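Local atomic coordinates of nucleoporin NUP82 (Chaetomium thermophilum, PDB entry 5CWW), a protein that probably serves as a structural component of the nuclear pore complex and as a docking partner for nuclear transport factors. Residues P296-I299 / P300-A304; Y503-P507 / A508-Y512; S579-T583 / D584-L588. All coordinates share one frame; numbering follows the deposited sequence.

The three contacts lie in series along the N-terminal beta-propeller domain of NUP82. Contact 1 forms the first turn of helix 298-315, on the opposite side of the chain's centre from the other two. Its centre is about 38 Å from that of contact 2 and about 43 Å from that of contact 3. Contacts 2 and 3 are hairpins of two successive sheets, and their centres are only about 12 Å apart. They touch where Ile510 CD1 packs against Ser579 CB at 3.6 Å, so a side chain of one sheet rests on the next. All three are structural packing within the propeller domain, and no ligand or active site is involved.

Contact 1 (P296-I299 / P300-A304); sequences PTLI and PSLSA
Leu298 O is gripped by two donors from the following turn: the amide Leu302 N at 3.0 Å and the hydroxyl Ser301 OG at 2.7 Å, which comes in from the side. The hydroxyl is tilted 26° from the carbonyl plane. It gets there because chi1 of Ser301 (76°) sets OG between its own backbone N and carbonyl carbon, folding it back over the preceding turn. Changing Ser301 to an alanine removes OG and would probably leave Leu298 O with the Leu302 amide but without its second, hydroxyl donor. One residue later the pattern is repeated with a different reach: Ile299 O takes Ser303 N at 2.9 Å, while Ser303 OG, 3.0 Å from Ile299 O, sits above the carbonyl plane, 41° out of it. These bonds build the opening turn of helix 298-315, which belongs to the long excursion between strands 281-284 and 369-370 of one sheet of the beta-propeller. Pro300 suits this first turn, since it has no amide hydrogen to offer; its ring atom CG lies 3.5 Å from Thr297 O. Thr297 O receives a weak bond from Ser301 N, at 3.4 Å. On the buried side Leu298 and Leu302 run side by side, Leu298 CG meeting Leu302 CD1 at 4.1 Å. Leu302 also packs on Trp267, Met270 and Met334, and Ile299 reaches Ile337 of helix 321-338.

Contact 2 (Y503-P507 / A508-Y512); sequences YVTHP and AGITY
Tyr503 and Tyr512 are in close contact, Tyr503 CE1 coming to 3.3 Å from Tyr512 CD1 at the rim of the Tyr512 ring and near its plane. The two ring planes are inclined at 56°, and their hydroxyls turn to other partners: Tyr512 OH to Ser501, Tyr503 OH weakly to Asp495. Further along the same face Thr505 and Ile510 only run side by side, Thr505 CG2 and Ile510 CG1 being 4.2 Å apart. Between these pairs the backbone is firmly knit, with Val504 N to Thr511 O and Thr511 N to Val504 O both 2.9 Å long. The partly exposed residues are Pro507 and Ala508 at the turn and Tyr512 at the far end; the other strand residues are buried. At the turn the His506 side chain, with CG anti to the backbone N (chi1 -174°), brings ND1 within 3.1 Å of Ala508 N as an acceptor, the amide tilted 25° from the ring plane. Gly509 adopts backbone angles at which a CB would jam against the preceding carbonyl. A type I turn from His506 to Gly509 thus joins the two central strands of a four-stranded propeller blade as a tight antiparallel beta hairpin.

Contact 3 (S579-T583 / D584-L588); sequences SATQT and DPIAL
Thr581 OG1 turns to the backbone of Asp584 at the bend of a beta hairpin joining strands 576-580 and 585-589 of the last sheet of the propeller. The Thr581 hydroxyl points into the loop rather than out of it: chi1 of 63° places OG1 where it accepts from Asp584 N at 2.8 Å and, more loosely, from Thr583 N at 3.3 Å. The second of these bonds makes an ST turn, so one side-chain oxygen gathers two successive amides. In return Thr581 N donates to Asp584 O at 2.7 Å, closing the loop where the strands separate. Thr583 and Asp584, neighbours in sequence, lie side by side and point the same way, the carboxylate alongside the threonine hydroxyl. Past the loop, Ser579 and Ile586 stand abreast on one face, with Ser579 CB 4.0 Å from Ile586 CB. Two backbone bonds hold this hydrogen-bonded pair, Ser579 N to Ile586 O at 2.7 Å and Ile586 N to Ser579 O at 2.9 Å. Ala580 and Pro585 occupy the other face, where both meet Phe22. Ser579 OG turns aside to Ala563 O, while the Ile586 side chain packs on Phe553 of strand 548-554 and extends its longer branch back toward the loop, until Ile586 CD1 comes within 4.2 Å of Thr581 CG2.

Contact 1 (P296-I299 / P300-A304)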
loop_
_atom_site.group_PDB
_atom_site.type_symbol
_atom_site.label_atom_id
_atom_site.label_comp_id
_atom_site.label_asym_id
_atom_site.label_seq_id
_atom_site.Cartn_x
_atom_site.Cartn_y
_atom_site.Cartn_z
ATOM N N PRO B 296 13.972 -12.674 -17.800
ATOM C CA PRO B 296 13.882 -13.800 -18.740
ATOM C C PRO B 296 13.121 -15.015 -18.207
ATOM O O PRO B 296 12.561 -15.777 -18.996
ATOM C CB PRO B 296 15.349 -14.163 -18.989
ATOM C CG PRO B 296 16.101 -12.917 -18.712
ATOM C CD PRO B 296 15.363 -12.227 -17.610
ATOM N N THR B 297 13.098 -15.180 -16.887
ATOM C CA THR B 297 12.581 -16.397 -16.273
ATOM C C THR B 297 11.157 -16.272 -15.726
ATOM O O THR B 297 10.577 -17.265 -15.282
ATOM C CB THR B 297 13.499 -16.849 -15.118
ATOM O OG1 THR B 297 13.003 -18.070 -14.555
ATOM C CG2 THR B 297 13.578 -15.779 -14.033
ATOM N N LEU B 298 10.589 -15.072 -15.754
ATOM C CA LEU B 298 9.278 -14.851 -15.142
ATOM C C LEU B 298 8.154 -15.514 -15.938
ATOM O O LEU B 298 7.391 -16.313 -15.396
ATOM C CB LEU B 298 8.994 -13.352 -14.998
ATOM C CG LEU B 298 7.752 -13.005 -14.171
ATOM C CD1 LEU B 298 7.933 -13.418 -12.713
ATOM C CD2 LEU B 298 7.426 -11.524 -14.263
ATOM N N ILE B 299 8.053 -15.179 -17.221
ATOM C CA ILE B 299 6.975 -15.687 -18.068
ATOM C C ILE B 299 6.968 -17.215 -18.175
ATOM O O ILE B 299 5.912 -17.830 -18.027
ATOM C CB ILE B 299 7.047 -15.070 -19.485
ATOM C CG1 ILE B 299 6.700 -13.580 -19.409
ATOM C CG2 ILE B 299 6.086 -15.776 -20.446
ATOM C CD1 ILE B 299 6.804 -12.828 -20.724
ATOM N N PRO B 300 8.130 -17.838 -18.440
ATOM C CA PRO B 300 8.107 -19.304 -18.527
ATOM C C PRO B 300 7.718 -19.985 -17.213
ATOM O O PRO B 300 7.056 -21.023 -17.247
ATOM C CB PRO B 300 9.545 -19.660 -18.923
ATOM C CG PRO B 300 10.356 -18.460 -18.601
ATOM C CD PRO B 300 9.450 -17.292 -18.792
ATOM N N SER B 301 8.116 -19.415 -16.080
ATOM C CA SER B 301 7.761 -19.994 -14.789
ATOM C C SER B 301 6.259 -19.871 -14.538
ATOM O O SER B 301 5.633 -20.795 -14.020
ATOM C CB SER B 301 8.544 -19.324 -13.656
ATOM O OG SER B 301 8.020 -18.044 -13.354
ATOM N N LEU B 302 5.679 -18.734 -14.913
ATOM C CA LEU B 302 4.240 -18.531 -14.761
ATOM C C LEU B 302 3.438 -19.459 -15.666
ATOM O O LEU B 302 2.422 -20.011 -15.246
ATOM C CB LEU B 302 3.864 -17.076 -15.051
ATOM C CG LEU B 302 4.236 -16.057 -13.972
ATOM C CD1 LEU B 302 3.988 -14.643 -14.474
ATOM C CD2 LEU B 302 3.456 -16.311 -12.690
ATOM N N SER B 303 3.885 -19.622 -16.908
ATOM C CA SER B 303 3.215 -20.520 -17.844
ATOM C C SER B 303 3.082 -21.913 -17.241
ATOM O O SER B 303 2.000 -22.497 -17.241
ATOM C CB SER B 303 3.974 -20.590 -19.170
ATOM O OG SER B 303 4.056 -19.314 -19.779
ATOM N N ALA B 304 4.187 -22.432 -16.716
ATOM C CA ALA B 304 4.197 -23.754 -16.101
ATOM C C ALA B 304 3.231 -23.798 -14.921
ATOM O O ALA B 304 2.487 -24.765 -14.747
ATOM C CB ALA B 304 5.599 -24.118 -15.653
#

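Contact 2 (Y503-P507 / A508-Y512)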
loop_
_atom_site.group_PDB
_atom_site.type_symbol
_atom_site.label_atom_id
_atom_site.label_comp_id
_atom_site.label_asym_id
_atom_site.label_seq_id
_atom_site.Cartn_x
_atom_site.Cartn_y
_atom_site.Cartn_z
ATOM N N TYR B 503 14.725 -3.109 8.610
ATOM C CA TYR B 503 14.779 -2.223 9.767
ATOM C C TYR B 503 13.418 -1.648 10.132
ATOM O O TYR B 503 12.532 -1.534 9.291
ATOM C CB TYR B 503 15.762 -1.086 9.505
ATOM C CG TYR B 503 17.130 -1.582 9.133
ATOM C CD1 TYR B 503 18.054 -1.907 10.112
ATOM C CD2 TYR B 503 17.500 -1.732 7.803
ATOM C CE1 TYR B 503 19.304 -2.371 9.782
ATOM C CE2 TYR B 503 18.758 -2.196 7.462
ATOM C CZ TYR B 503 19.656 -2.512 8.459
ATOM O OH TYR B 503 20.911 -2.975 8.137
ATOM N N VAL B 504 13.273 -1.295 11.405
ATOM C CA VAL B 504 12.106 -0.577 11.896
ATOM C C VAL B 504 12.573 0.731 12.521
ATOM O O VAL B 504 13.345 0.724 13.483
ATOM C CB VAL B 504 11.312 -1.406 12.927
ATOM C CG1 VAL B 504 10.197 -0.580 13.568
ATOM C CG2 VAL B 504 10.736 -2.646 12.271
ATOM N N THR B 505 12.110 1.846 11.961
ATOM C CA THR B 505 12.461 3.172 12.460
ATOM C C THR B 505 11.264 3.811 13.151
ATOM O O THR B 505 10.140 3.751 12.659
ATOM C CB THR B 505 12.948 4.099 11.327
ATOM O OG1 THR B 505 14.067 3.501 10.663
ATOM C CG2 THR B 505 13.360 5.460 11.882
ATOM N N HIS B 506 11.530 4.438 14.290
ATOM C CA HIS B 506 10.499 5.044 15.122
ATOM C C HIS B 506 11.180 6.153 15.920
ATOM O O HIS B 506 12.385 6.074 16.161
ATOM C CB HIS B 506 9.865 3.989 16.037
ATOM C CG HIS B 506 8.690 4.482 16.823
ATOM N ND1 HIS B 506 8.814 5.042 18.075
ATOM C CD2 HIS B 506 7.366 4.483 16.540
ATOM C CE1 HIS B 506 7.619 5.376 18.528
ATOM N NE2 HIS B 506 6.722 5.047 17.616
ATOM N N PRO B 507 10.433 7.198 16.318
ATOM C CA PRO B 507 11.078 8.257 17.106
ATOM C C PRO B 507 11.793 7.745 18.361
ATOM O O PRO B 507 12.706 8.405 18.854
ATOM C CB PRO B 507 9.907 9.167 17.479
ATOM C CG PRO B 507 8.947 9.006 16.349
ATOM C CD PRO B 507 9.063 7.570 15.919
ATOM N N ALA B 508 11.390 6.579 18.855
ATOM C CA ALA B 508 12.002 5.998 20.043
ATOM C C ALA B 508 13.362 5.386 19.721
ATOM O O ALA B 508 14.255 5.368 20.567
ATOM C CB ALA B 508 11.083 4.951 20.650
ATOM N N GLY B 509 13.515 4.885 18.499
ATOM C CA GLY B 509 14.775 4.296 18.077
ATOM C C GLY B 509 14.669 3.449 16.820
ATOM O O GLY B 509 13.614 3.387 16.188
ATOM N N ILE B 510 15.776 2.802 16.465
ATOM C CA ILE B 510 15.853 1.966 15.270
ATOM C C ILE B 510 16.162 0.521 15.656
ATOM O O ILE B 510 16.957 0.270 16.563
ATOM C CB ILE B 510 16.931 2.477 14.289
ATOM C CG1 ILE B 510 16.683 3.951 13.953
ATOM C CG2 ILE B 510 16.940 1.631 13.017
ATOM C CD1 ILE B 510 17.779 4.599 13.128
ATOM N N THR B 511 15.538 -0.421 14.953
ATOM C CA THR B 511 15.714 -1.845 15.221
ATOM C C THR B 511 16.065 -2.629 13.962
ATOM O O THR B 511 15.438 -2.460 12.919
ATOM C CB THR B 511 14.442 -2.458 15.843
ATOM O OG1 THR B 511 14.131 -1.779 17.065
ATOM C CG2 THR B 511 14.632 -3.946 16.134
ATOM N N TYR B 512 17.070 -3.492 14.080
ATOM C CA TYR B 512 17.441 -4.423 13.018
ATOM C C TYR B 512 16.718 -5.750 13.218
ATOM O O TYR B 512 16.620 -6.243 14.337
ATOM C CB TYR B 512 18.957 -4.649 13.001
ATOM C CG TYR B 512 19.411 -5.769 12.087
ATOM C CD1 TYR B 512 19.593 -5.553 10.728
ATOM C CD2 TYR B 512 19.665 -7.040 12.586
ATOM C CE1 TYR B 512 20.011 -6.570 9.889
ATOM C CE2 TYR B 512 20.083 -8.065 11.753
ATOM C CZ TYR B 512 20.254 -7.822 10.405
ATOM O OH TYR B 512 20.670 -8.831 9.567
#

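Contact 3 (S579-T583 / D584-L588)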
loop_
_atom_site.group_PDB
_atom_site.type_symbol
_atom_site.label_atom_id
_atom_site.label_comp_id
_atom_site.label_asym_id
_atom_site.label_seq_id
_atom_site.Cartn_x
_atom_site.Cartn_y
_atom_site.Cartn_z
ATOM N N SER B 579 20.401 7.315 9.197
ATOM C CA SER B 579 19.159 7.967 9.593
ATOM C C SER B 579 19.479 9.405 9.971
ATOM O O SER B 579 20.587 9.878 9.721
ATOM C CB SER B 579 18.491 7.229 10.756
ATOM O OG SER B 579 17.230 7.799 11.070
ATOM N N ALA B 580 18.524 10.101 10.575
ATOM C CA ALA B 580 18.750 11.489 10.957
ATOM C C ALA B 580 17.659 12.017 11.871
ATOM O O ALA B 580 16.496 11.629 11.761
ATOM C CB ALA B 580 18.851 12.371 9.714
ATOM N N THR B 581 18.051 12.905 12.777
ATOM C CA THR B 581 17.101 13.670 13.568
ATOM C C THR B 581 16.739 14.919 12.773
ATOM O O THR B 581 17.091 15.033 11.599
ATOM C CB THR B 581 17.675 14.064 14.939
ATOM O OG1 THR B 581 18.815 14.915 14.759
ATOM C CG2 THR B 581 18.086 12.827 15.726
ATOM N N GLN B 582 16.041 15.853 13.408
ATOM C CA GLN B 582 15.683 17.105 12.754
ATOM C C GLN B 582 16.925 17.929 12.423
ATOM O O GLN B 582 16.889 18.787 11.541
ATOM C CB GLN B 582 14.741 17.926 13.639
ATOM C CG GLN B 582 13.421 17.244 13.963
ATOM C CD GLN B 582 12.473 17.209 12.780
ATOM O OE1 GLN B 582 12.719 16.516 11.792
ATOM N NE2 GLN B 582 11.383 17.961 12.874
ATOM N N THR B 583 18.021 17.652 13.125
ATOM C CA THR B 583 19.227 18.473 13.035
ATOM C C THR B 583 20.498 17.671 12.755
ATOM O O THR B 583 21.366 18.126 12.010
ATOM C CB THR B 583 19.443 19.267 14.335
ATOM O OG1 THR B 583 19.714 18.363 15.412
ATOM C CG2 THR B 583 18.209 20.094 14.669
ATOM N N ASP B 584 20.604 16.485 13.348
ATOM C CA ASP B 584 21.846 15.716 13.308
ATOM C C ASP B 584 21.692 14.381 12.583
ATOM O O ASP B 584 20.587 13.850 12.481
ATOM C CB ASP B 584 22.344 15.467 14.729
ATOM C CG ASP B 584 22.411 16.737 15.549
ATOM O OD1 ASP B 584 22.724 17.799 14.973
ATOM O OD2 ASP B 584 22.139 16.675 16.767
ATOM N N PRO B 585 22.810 13.831 12.078
ATOM C CA PRO B 585 22.782 12.544 11.380
ATOM C C PRO B 585 22.946 11.356 12.314
ATOM O O PRO B 585 23.348 11.517 13.466
ATOM C CB PRO B 585 23.975 12.642 10.435
ATOM C CG PRO B 585 24.952 13.474 11.180
ATOM C CD PRO B 585 24.148 14.449 12.011
ATOM N N ILE B 586 22.628 10.173 11.801
ATOM C CA ILE B 586 22.848 8.924 12.514
ATOM C C ILE B 586 23.429 7.922 11.527
ATOM O O ILE B 586 22.732 7.447 10.631
ATOM C CB ILE B 586 21.545 8.372 13.131
ATOM C CG1 ILE B 586 20.965 9.378 14.129
ATOM C CG2 ILE B 586 21.801 7.032 13.818
ATOM C CD1 ILE B 586 19.585 9.014 14.644
ATOM N N ALA B 587 24.713 7.620 11.693
ATOM C CA ALA B 587 25.414 6.687 10.816
ATOM C C ALA B 587 26.129 5.618 11.633
ATOM O O ALA B 587 27.230 5.842 12.138
ATOM C CB ALA B 587 26.399 7.433 9.934
ATOM N N LEU B 588 25.492 4.457 11.757
ATOM C CA LEU B 588 26.014 3.361 12.564
ATOM C C LEU B 588 26.525 2.223 11.684
ATOM O O LEU B 588 25.779 1.662 10.879
ATOM C CB LEU B 588 24.925 2.853 13.511
ATOM C CG LEU B 588 24.290 3.944 14.378
ATOM C CD1 LEU B 588 23.127 3.390 15.181
ATOM C CD2 LEU B 588 25.324 4.577 15.301
#